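Local coordinates for protein B-agarase (Saccharophagus degradans, PDB 4BQ2) that hydrolyses agarose, probably releasing short sugars from the chain ends, as an exo-beta-agarase of glycoside hydrolase family 50, at residues F207-K212 with D722-P727; V213-K218 with M658-Y663; I289-S294 with Q700-P705. All blocks are in the same frame, centred on the assembly; numbering follows the deposited sequence. Where two conformers were deposited one is given.

In the fold
From the N terminus, the chain leaves strand 180-191 and supplies 207-212 and then 213-218, before helix 222-235. It next supplies 289-294, which follows strand 280-287. Returning late in the sequence, 658-663 closes contact 2, 700-705 closes contact 3 and 722-727 closes contact 1. Contact 1 therefore spans the longest loop, and the other two are nested inside it, whereas contacts 2 and 3 cross because their segments alternate. Contacts 1 and 2 tie the connection after strand 180-191 to loops late in the chain, after strands 648-652 and 693-699, and touch through Asn-210. Contact 3 joins the loops after neighbouring parallel strands 280-287 and 693-699, and meets contact 1 through Asp-703 and Asp-722.

Contact 1. Residues F207-K212 with D722-P727; sequences FGQNAK and DVTDTP. With GOL (glycerol), chain F.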
loop_
_atom_site.group_PDB
_atom_site.type_symbol
_atom_site.label_atom_id
_atom_site.label_comp_id
_atom_site.label_asym_id
_atom_site.label_seq_id
_atom_site.Cartn_x
_atom_site.Cartn_y
_atom_site.Cartn_z
ATOM N N PHE A 207 -20.605 6.670 -14.410
ATOM C CA PHE A 207 -19.613 5.612 -14.706
ATOM C C PHE A 207 -18.554 5.520 -13.587
ATOM O O PHE A 207 -17.592 4.729 -13.670
ATOM C CB PHE A 207 -18.928 5.892 -16.057
ATOM C CG PHE A 207 -19.881 5.974 -17.218
ATOM C CD1 PHE A 207 -20.561 4.831 -17.670
ATOM C CD2 PHE A 207 -20.127 7.204 -17.851
ATOM C CE1 PHE A 207 -21.459 4.916 -18.725
ATOM C CE2 PHE A 207 -21.004 7.287 -18.934
ATOM C CZ PHE A 207 -21.678 6.153 -19.363
ATOM N N GLY A 208 -18.721 6.321 -12.537
ATOM C CA GLY A 208 -17.717 6.360 -11.461
ATOM C C GLY A 208 -16.480 7.213 -11.752
ATOM O O GLY A 208 -15.546 7.213 -10.946
ATOM N N GLN A 209 -16.479 7.956 -12.867
ATOM C CA GLN A 209 -15.339 8.831 -13.266
ATOM C C GLN A 209 -15.419 10.238 -12.662
ATOM O O GLN A 209 -16.480 10.693 -12.260
ATOM C CB GLN A 209 -15.267 8.976 -14.793
ATOM C CG GLN A 209 -15.380 7.675 -15.562
ATOM C CD GLN A 209 -15.530 7.874 -17.067
ATOM O OE1 GLN A 209 -14.725 7.372 -17.836
ATOM N NE2 GLN A 209 -16.547 8.635 -17.490
ATOM N N ASN A 210 -14.281 10.909 -12.608
ATOM C CA ASN A 210 -14.176 12.305 -12.189
ATOM C C ASN A 210 -15.124 13.116 -13.076
ATOM O O ASN A 210 -14.934 13.209 -14.297
ATOM C CB ASN A 210 -12.721 12.745 -12.356
ATOM C CG ASN A 210 -12.457 14.154 -11.867
ATOM O OD1 ASN A 210 -13.285 15.057 -12.055
ATOM N ND2 ASN A 210 -11.279 14.353 -11.240
ATOM N N ALA A 211 -16.175 13.645 -12.478
ATOM C CA ALA A 211 -17.204 14.353 -13.310
ATOM C C ALA A 211 -16.775 15.747 -13.781
ATOM O O ALA A 211 -17.299 16.255 -14.772
ATOM C CB ALA A 211 -18.544 14.412 -12.576
ATOM N N LYS A 212 -15.800 16.345 -13.102
ATOM C CA LYS A 212 -15.389 17.740 -13.358
ATOM C C LYS A 212 -14.210 17.919 -14.306
ATOM O O LYS A 212 -13.859 19.035 -14.660
ATOM C CB LYS A 212 -15.072 18.423 -12.031
ATOM C CG LYS A 212 -16.295 18.593 -11.140
ATOM C CD LYS A 212 -15.974 19.367 -9.869
ATOM C CE LYS A 212 -17.157 19.354 -8.930
ATOM N NZ LYS A 212 -16.927 19.938 -7.570
ATOM N N ASP A 722 -9.056 1.114 -15.470
ATOM C CA ASP A 722 -9.747 2.161 -14.730
ATOM C C ASP A 722 -11.166 1.729 -14.271
ATOM O O ASP A 722 -11.522 0.540 -14.370
ATOM C CB ASP A 722 -9.707 3.465 -15.558
ATOM C CG ASP A 722 -10.664 3.472 -16.733
ATOM O OD1 ASP A 722 -11.434 2.489 -16.969
ATOM O OD2 ASP A 722 -10.671 4.539 -17.428
ATOM N N VAL A 723 -11.963 2.665 -13.746
ATOM C CA VAL A 723 -13.295 2.338 -13.191
ATOM C C VAL A 723 -14.268 1.805 -14.258
ATOM O O VAL A 723 -15.246 1.121 -13.930
ATOM C CB VAL A 723 -13.894 3.559 -12.437
ATOM C CG1 VAL A 723 -14.246 4.651 -13.424
ATOM C CG2 VAL A 723 -15.103 3.175 -11.585
ATOM N N THR A 724 -14.010 2.113 -15.528
ATOM C CA THR A 724 -14.827 1.611 -16.635
ATOM C C THR A 724 -14.364 0.243 -17.180
ATOM O O THR A 724 -14.873 -0.239 -18.234
ATOM C CB THR A 724 -14.883 2.628 -17.788
ATOM O OG1 THR A 724 -13.617 2.679 -18.440
ATOM C CG2 THR A 724 -15.241 4.025 -17.267
ATOM N N ASP A 725 -13.393 -0.361 -16.481
ATOM C CA ASP A 725 -12.772 -1.630 -16.912
ATOM C C ASP A 725 -11.986 -1.465 -18.216
ATOM O O ASP A 725 -11.912 -2.380 -19.036
ATOM C CB ASP A 725 -13.827 -2.735 -17.030
ATOM C CG ASP A 725 -13.217 -4.091 -17.230
ATOM O OD1 ASP A 725 -12.226 -4.427 -16.520
ATOM O OD2 ASP A 725 -13.737 -4.803 -18.120
ATOM N N THR A 726 -11.427 -0.280 -18.429
ATOM C CA THR A 726 -10.634 -0.036 -19.646
ATOM C C THR A 726 -9.163 -0.052 -19.274
ATOM O O THR A 726 -8.750 0.695 -18.378
ATOM C CB THR A 726 -10.973 1.328 -20.310
ATOM O OG1 THR A 726 -12.375 1.343 -20.637
ATOM C CG2 THR A 726 -10.181 1.530 -21.621
ATOM N N PRO A 727 -8.364 -0.858 -19.984
ATOM C CA PRO A 727 -6.949 -0.941 -19.614
ATOM C C PRO A 727 -6.209 0.357 -19.867
ATOM O O PRO A 727 -6.477 1.028 -20.856
ATOM C CB PRO A 727 -6.405 -1.984 -20.570
ATOM C CG PRO A 727 -7.587 -2.882 -20.813
ATOM C CD PRO A 727 -8.738 -1.909 -20.945
HETATM C C1 GOL F . -11.361 8.598 -12.061
HETATM O O1 GOL F . -12.042 9.197 -13.196
HETATM C C2 GOL F . -10.123 7.722 -12.366
HETATM O O2 GOL F . -9.440 7.339 -11.133
HETATM C C3 GOL F . -10.490 6.482 -13.189
HETATM O O3 GOL F . -10.476 5.175 -12.529
HETATM O O HOH W 1 -12.055 6.833 -16.998
#
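Gly-208 faces Val-723 with CA atoms 6.2 Å apart, and Phe-207 faces Thr-724 at a similar CA spacing, although no direct hydrogen bond joins the two segments. The type I turn from Asp-722 to Asp-725 presents Val-723, whose CG1 lies 3.4 Å from Phe-207 O and also meets Gln-209 CG. Gly-208 has phi 80°, and its lack of a side chain lets Val-723 CG2 pack close to the backbone. Beyond CG the extended Gln-209 chain carries OE1 to 3.4 Å from the methyl CG2 of Thr-724; the two side chains cross at about a right angle. One water donates to both Gln-209 OE1 and Asp-722 OD2, while Gln-209 NE2 bonds Ile-219 O. A glycerol, probably from the crystallisation liquor, makes a second bridge: Asn-210 N donates to its O1 (2.9 Å) and Val-723 N to its O3 (3.2 Å). Asp-722 OD1 is gripped three times, by Thr-724 OG1 at 2.6 Å on its syn lone pair and by Thr-724 N and Thr-726 N, which approach out of the carboxylate plane from opposite sides. Acceptance from the backbone N two residues on makes this an Asx turn, here embedded in the type I beta turn.

Contact 2. Residues V213-K218 with M658-Y663; sequences VDYKGK and MDHGSY
Tyr-215 and His-660 are brought together by their first torsions: Tyr-215 CG lies between its backbone N and carbonyl carbon (chi1 48°), and His-660 CG lies opposite its own N (chi1 -161°). Tyr-215 also begins a type II beta turn that ends at Lys-218, evidenced by the Lys-218 N to Tyr-215 O hydrogen bond of 3.1 Å. Gly-217 occupies its third position with a positive phi, as the type II turn favours. This turn, in the connection between strand 180-191 and helix 222-235, rests on the loop between strand 648-652 and helix 673-688. The rings of Tyr-215 and His-660 meet obliquely, planes at 43°, with Tyr-215 CE1 placed 3.4 Å above the imidazole plane, over its centre. The phenol ring also lies over the peptide joining His-660 to Gly-661: His-660 O is 3.5 Å from Tyr-215 CZ, and Gly-661 N is 3.7 Å from Tyr-215 CD2, both over the same face. Gly-661 has no side chain at this point, which permits the close approach of the ring. Beyond the pair, His-660 NE2 is hydrogen-bonded to Asp-722 OD2, and Tyr-728 meets the imidazole edge-to-face, so the orientation of the ring is defined by several partners. Tyr-215 OH is hydrogen-bonded to a bound glycerol, probably from the crystallisation liquor. On the opposite face of the phenol ring sits Lys-218 CB, from which the extended side chain reaches back along its own segment. There NZ donates to Val-213 O at 2.9 Å, from above the carbonyl plane, and also bonds Asn-210 O.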
loop_
_atom_site.group_PDB
_atom_site.type_symbol
_atom_site.label_atom_id
_atom_site.label_comp_id
_atom_site.label_asym_id
_atom_site.label_seq_id
_atom_site.Cartn_x
_atom_site.Cartn_y
_atom_site.Cartn_z
ATOM N N VAL A 213 -13.592 16.826 -14.730
ATOM C CA VAL A 213 -12.367 16.906 -15.513
ATOM C C VAL A 213 -12.479 16.039 -16.764
ATOM O O VAL A 213 -12.891 14.893 -16.672
ATOM C CB VAL A 213 -11.165 16.414 -14.659
ATOM C CG1 VAL A 213 -9.864 16.592 -15.405
ATOM C CG2 VAL A 213 -11.087 17.164 -13.324
ATOM N N ASP A 214 -12.112 16.562 -17.928
ATOM C CA ASP A 214 -12.002 15.696 -19.103
ATOM C C ASP A 214 -10.531 15.299 -19.235
ATOM O O ASP A 214 -9.640 16.072 -18.898
ATOM C CB ASP A 214 -12.550 16.372 -20.374
ATOM C CG ASP A 214 -12.585 15.434 -21.600
ATOM O OD1 ASP A 214 -12.774 14.191 -21.482
ATOM O OD2 ASP A 214 -12.416 15.952 -22.722
ATOM N N TYR A 215 -10.284 14.073 -19.668
ATOM C CA TYR A 215 -8.931 13.561 -19.851
ATOM C C TYR A 215 -8.978 12.573 -20.979
ATOM O O TYR A 215 -10.056 12.075 -21.307
ATOM C CB TYR A 215 -8.418 12.878 -18.573
ATOM C CG TYR A 215 -9.357 11.879 -17.919
ATOM C CD1 TYR A 215 -9.418 10.552 -18.347
ATOM C CD2 TYR A 215 -10.141 12.247 -16.846
ATOM C CE1 TYR A 215 -10.264 9.634 -17.735
ATOM C CE2 TYR A 215 -11.003 11.349 -16.239
ATOM C CZ TYR A 215 -11.046 10.035 -16.678
ATOM O OH TYR A 215 -11.876 9.142 -16.028
ATOM N N LYS A 216 -7.830 12.298 -21.590
ATOM C CA LYS A 216 -7.729 11.256 -22.606
ATOM C C LYS A 216 -8.284 9.929 -22.068
ATOM O O LYS A 216 -8.002 9.540 -20.934
ATOM C CB LYS A 216 -6.283 11.097 -23.052
ATOM C CG LYS A 216 -6.108 10.085 -24.168
ATOM C CD LYS A 216 -4.691 10.110 -24.720
ATOM C CE LYS A 216 -4.631 9.359 -26.038
ATOM N NZ LYS A 216 -3.246 9.304 -26.575
ATOM N N GLY A 217 -9.105 9.263 -22.871
ATOM C CA GLY A 217 -9.678 7.977 -22.496
ATOM C C GLY A 217 -10.965 8.042 -21.696
ATOM O O GLY A 217 -11.646 7.031 -21.556
ATOM N N LYS A 218 -11.346 9.223 -21.211
ATOM C CA LYS A 218 -12.589 9.332 -20.443
ATOM C C LYS A 218 -13.787 8.858 -21.281
ATOM O O LYS A 218 -13.848 9.148 -22.482
ATOM C CB LYS A 218 -12.818 10.755 -19.952
ATOM C CG LYS A 218 -14.014 10.886 -19.025
ATOM C CD LYS A 218 -14.122 12.256 -18.394
ATOM C CE LYS A 218 -15.384 12.354 -17.577
ATOM N NZ LYS A 218 -15.569 13.716 -17.000
ATOM N N MET A 658 -1.675 11.434 -12.189
ATOM C CA MET A 658 -2.855 12.281 -11.946
ATOM C C MET A 658 -3.472 12.825 -13.231
ATOM O O MET A 658 -4.301 13.755 -13.187
ATOM C CB MET A 658 -2.469 13.426 -10.997
ATOM C CG MET A 658 -1.798 12.925 -9.722
ATOM S SD MET A 658 -1.134 14.227 -8.678
ATOM C CE MET A 658 -2.680 14.828 -7.989
ATOM N N ASP A 659 -3.083 12.240 -14.364
ATOM C CA ASP A 659 -3.550 12.674 -15.686
ATOM C C ASP A 659 -4.770 11.882 -16.242
ATOM O O ASP A 659 -5.135 12.039 -17.419
ATOM C CB ASP A 659 -2.405 12.602 -16.684
ATOM C CG ASP A 659 -1.886 11.164 -16.897
ATOM O OD1 ASP A 659 -2.233 10.239 -16.117
ATOM O OD2 ASP A 659 -1.135 10.968 -17.857
ATOM N N HIS A 660 -5.395 11.064 -15.400
ATOM C CA HIS A 660 -6.591 10.312 -15.764
ATOM C C HIS A 660 -7.645 10.471 -14.690
ATOM O O HIS A 660 -8.432 9.548 -14.402
ATOM C CB HIS A 660 -6.184 8.848 -15.967
ATOM C CG HIS A 660 -7.140 8.019 -16.757
ATOM N ND1 HIS A 660 -7.072 7.903 -18.131
ATOM C CD2 HIS A 660 -8.091 7.144 -16.347
ATOM C CE1 HIS A 660 -7.978 7.030 -18.536
ATOM N NE2 HIS A 660 -8.604 6.549 -17.472
ATOM N N GLY A 661 -7.697 11.661 -14.081
ATOM C CA GLY A 661 -8.829 11.993 -13.242
ATOM C C GLY A 661 -8.723 11.679 -11.770
ATOM O O GLY A 661 -9.590 12.061 -11.003
ATOM N N SER A 662 -7.645 11.014 -11.335
ATOM C CA SER A 662 -7.507 10.706 -9.912
ATOM C C SER A 662 -7.068 11.895 -9.072
ATOM O O SER A 662 -6.264 12.686 -9.491
ATOM C CB SER A 662 -6.508 9.550 -9.691
ATOM O OG SER A 662 -6.568 9.124 -8.342
ATOM N N TYR A 663 -7.540 11.958 -7.839
ATOM C CA TYR A 663 -7.049 12.969 -6.900
ATOM C C TYR A 663 -5.752 12.571 -6.209
ATOM O O TYR A 663 -5.179 13.372 -5.487
ATOM C CB TYR A 663 -8.082 13.196 -5.810
ATOM C CG TYR A 663 -9.463 13.528 -6.338
ATOM C CD1 TYR A 663 -9.625 14.446 -7.369
ATOM C CD2 TYR A 663 -10.601 12.943 -5.781
ATOM C CE1 TYR A 663 -10.880 14.786 -7.845
ATOM C CE2 TYR A 663 -11.862 13.261 -6.262
ATOM C CZ TYR A 663 -11.997 14.181 -7.292
ATOM O OH TYR A 663 -13.266 14.497 -7.780
#

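Contact 3. Residues I289-S294 with Q700-P705; sequences IRLSNS and QYMDSP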
loop_
_atom_site.group_PDB
_atom_site.type_symbol
_atom_site.label_atom_id
_atom_site.label_comp_id
_atom_site.label_asym_id
_atom_site.label_seq_id
_atom_site.Cartn_x
_atom_site.Cartn_y
_atom_site.Cartn_z
ATOM N N ILE A 289 -7.722 -9.356 -7.531
ATOM C CA ILE A 289 -8.455 -9.772 -8.711
ATOM C C ILE A 289 -9.778 -10.316 -8.194
ATOM O O ILE A 289 -10.060 -11.537 -8.179
ATOM C CB ILE A 289 -7.632 -10.766 -9.564
ATOM C CG1 ILE A 289 -6.326 -10.090 -10.031
ATOM C CG2 ILE A 289 -8.439 -11.196 -10.803
ATOM C CD1 ILE A 289 -5.424 -11.046 -10.780
ATOM N N ARG A 290 -10.586 -9.356 -7.741
ATOM C CA ARG A 290 -11.857 -9.584 -7.100
ATOM C C ARG A 290 -12.571 -8.224 -7.090
ATOM O O ARG A 290 -11.963 -7.176 -7.378
ATOM C CB ARG A 290 -11.652 -10.054 -5.643
ATOM C CG ARG A 290 -10.844 -9.060 -4.777
ATOM C CD ARG A 290 -10.693 -9.643 -3.388
ATOM N NE ARG A 290 -10.110 -8.711 -2.416
ATOM C CZ ARG A 290 -9.754 -9.044 -1.177
ATOM N NH1 ARG A 290 -9.854 -10.323 -0.758
ATOM N NH2 ARG A 290 -9.242 -8.114 -0.370
ATOM N N LEU A 291 -13.824 -8.229 -6.670
ATOM C CA LEU A 291 -14.602 -6.983 -6.629
ATOM C C LEU A 291 -14.776 -6.360 -5.238
ATOM O O LEU A 291 -15.320 -5.258 -5.141
ATOM C CB LEU A 291 -15.979 -7.213 -7.308
ATOM C CG LEU A 291 -15.908 -7.691 -8.772
ATOM C CD1 LEU A 291 -17.320 -7.824 -9.367
ATOM C CD2 LEU A 291 -15.075 -6.765 -9.653
ATOM N N SER A 292 -14.315 -7.058 -4.193
ATOM C CA SER A 292 -14.533 -6.738 -2.780
ATOM C C SER A 292 -14.148 -5.303 -2.426
ATOM O O SER A 292 -14.694 -4.717 -1.493
ATOM C CB SER A 292 -13.651 -7.662 -1.888
ATOM O OG SER A 292 -13.930 -9.025 -2.132
ATOM N N ASN A 293 -13.153 -4.786 -3.127
ATOM C CA ASN A 293 -12.536 -3.504 -2.741
ATOM C C ASN A 293 -12.893 -2.361 -3.685
ATOM O O ASN A 293 -12.248 -1.290 -3.652
ATOM C CB ASN A 293 -11.018 -3.648 -2.611
ATOM C CG ASN A 293 -10.627 -4.595 -1.508
ATOM O OD1 ASN A 293 -10.733 -4.273 -0.300
ATOM N ND2 ASN A 293 -10.159 -5.760 -1.892
ATOM N N SER A 294 -13.914 -2.604 -4.518
ATOM C CA SER A 294 -14.278 -1.690 -5.599
ATOM C C SER A 294 -15.475 -0.819 -5.254
ATOM O O SER A 294 -15.955 -0.073 -6.111
ATOM C CB SER A 294 -14.531 -2.451 -6.917
ATOM O OG SER A 294 -15.749 -3.197 -6.880
ATOM N N GLN A 700 -2.795 -2.609 -7.790
ATOM C CA GLN A 700 -3.683 -3.767 -7.920
ATOM C C GLN A 700 -4.289 -3.788 -9.339
ATOM O O GLN A 700 -3.907 -2.997 -10.179
ATOM C CB GLN A 700 -4.789 -3.643 -6.872
ATOM C CG GLN A 700 -5.520 -2.287 -7.006
ATOM C CD GLN A 700 -6.588 -2.066 -5.967
ATOM O OE1 GLN A 700 -6.758 -2.851 -5.034
ATOM N NE2 GLN A 700 -7.320 -0.984 -6.121
ATOM N N TYR A 701 -5.255 -4.673 -9.595
ATOM C CA TYR A 701 -5.816 -4.840 -10.943
ATOM C C TYR A 701 -6.563 -3.558 -11.390
ATOM O O TYR A 701 -6.396 -3.100 -12.516
ATOM C CB TYR A 701 -6.777 -6.045 -10.916
ATOM C CG TYR A 701 -7.415 -6.467 -12.227
ATOM C CD1 TYR A 701 -6.851 -6.160 -13.454
ATOM C CD2 TYR A 701 -8.571 -7.270 -12.207
ATOM C CE1 TYR A 701 -7.462 -6.570 -14.640
ATOM C CE2 TYR A 701 -9.146 -7.733 -13.374
ATOM C CZ TYR A 701 -8.601 -7.375 -14.585
ATOM O OH TYR A 701 -9.215 -7.855 -15.752
ATOM N N MET A 702 -7.410 -3.023 -10.509
ATOM C CA MET A 702 -8.277 -1.878 -10.884
ATOM C C MET A 702 -7.882 -0.655 -10.076
ATOM O O MET A 702 -7.374 -0.822 -8.974
ATOM C CB MET A 702 -9.736 -2.207 -10.578
ATOM C CG MET A 702 -10.228 -3.462 -11.291
ATOM S SD MET A 702 -10.726 -4.855 -10.224
ATOM C CE MET A 702 -12.047 -4.204 -9.194
ATOM N N ASP A 703 -8.144 0.552 -10.587
ATOM C CA ASP A 703 -8.003 1.746 -9.752
ATOM C C ASP A 703 -8.903 1.583 -8.563
ATOM O O ASP A 703 -9.994 0.988 -8.668
ATOM C CB ASP A 703 -8.462 3.023 -10.500
ATOM C CG ASP A 703 -7.520 3.441 -11.603
ATOM O OD1 ASP A 703 -6.306 3.121 -11.541
ATOM O OD2 ASP A 703 -8.019 4.080 -12.564
ATOM N N SER A 704 -8.495 2.160 -7.438
ATOM C CA SER A 704 -9.403 2.363 -6.323
ATOM C C SER A 704 -10.436 3.423 -6.757
ATOM O O SER A 704 -10.105 4.283 -7.567
ATOM C CB SER A 704 -8.678 2.916 -5.087
ATOM O OG SER A 704 -7.455 2.288 -4.806
ATOM N N PRO A 705 -11.661 3.372 -6.195
ATOM C CA PRO A 705 -12.692 4.388 -6.431
ATOM C C PRO A 705 -12.171 5.810 -6.227
ATOM O O PRO A 705 -11.358 6.054 -5.347
ATOM C CB PRO A 705 -13.742 4.056 -5.386
ATOM C CG PRO A 705 -13.626 2.559 -5.214
ATOM C CD PRO A 705 -12.150 2.298 -5.298
HETATM O O HOH W 2 -9.870 -0.669 -4.245
#
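The loops that follow strands 280-287 and 693-699 meet here. These strands are parallel neighbours in a sheet, and the arrangement is consistent with the first and last strands of the (beta/alpha)8 barrel of clan GH-A, joined at their C-terminal ends, the side on which such barrels carry the active site. Nearest the strands, Ile-289 and Tyr-701 cross at about a right angle, with Ile-289 CG1 4.2 Å from Tyr-701 CB; Tyr-701 OH goes on to Thr-403 and Arg-406 of helix 394-410. Met-702 reaches three residues of 289-294 with its methyl CE. Its chain bends at both outer torsions (chi2 117°, chi3 59°), and this fold of the chain turns CE into the curve of 289-294. CE lies 3.5 Å from Arg-290 O, 3.8 Å from Ser-294 CB and 4.0 Å from Leu-291 CD2, and Leu-291 and Met-702 cross almost perpendicularly. The curve itself is a type I beta turn from Leu-291 to Ser-294. Leu-291 O receives two donors from one residue, Ser-294 N at 3.1 Å and Ser-294 OG at 2.7 Å; the hydroxyl comes in the carbonyl plane, on a lone pair, and is bonded further to Ser-377 OG. At the far end, Pro-705 CG packs 3.6 Å from Ser-294 O, and Pro-705 CD lies near Asn-293 O. A water donates to Asn-293 O and accepts from Gln-700 NE2, which also bonds Met-702 O weakly. With no direct hydrogen bond between the segments and 325 Å² buried, the chemistry implies van der Waals packing of methyl, methylene and proline carbons, partly against carbonyl oxygens, with the water as the polar link across.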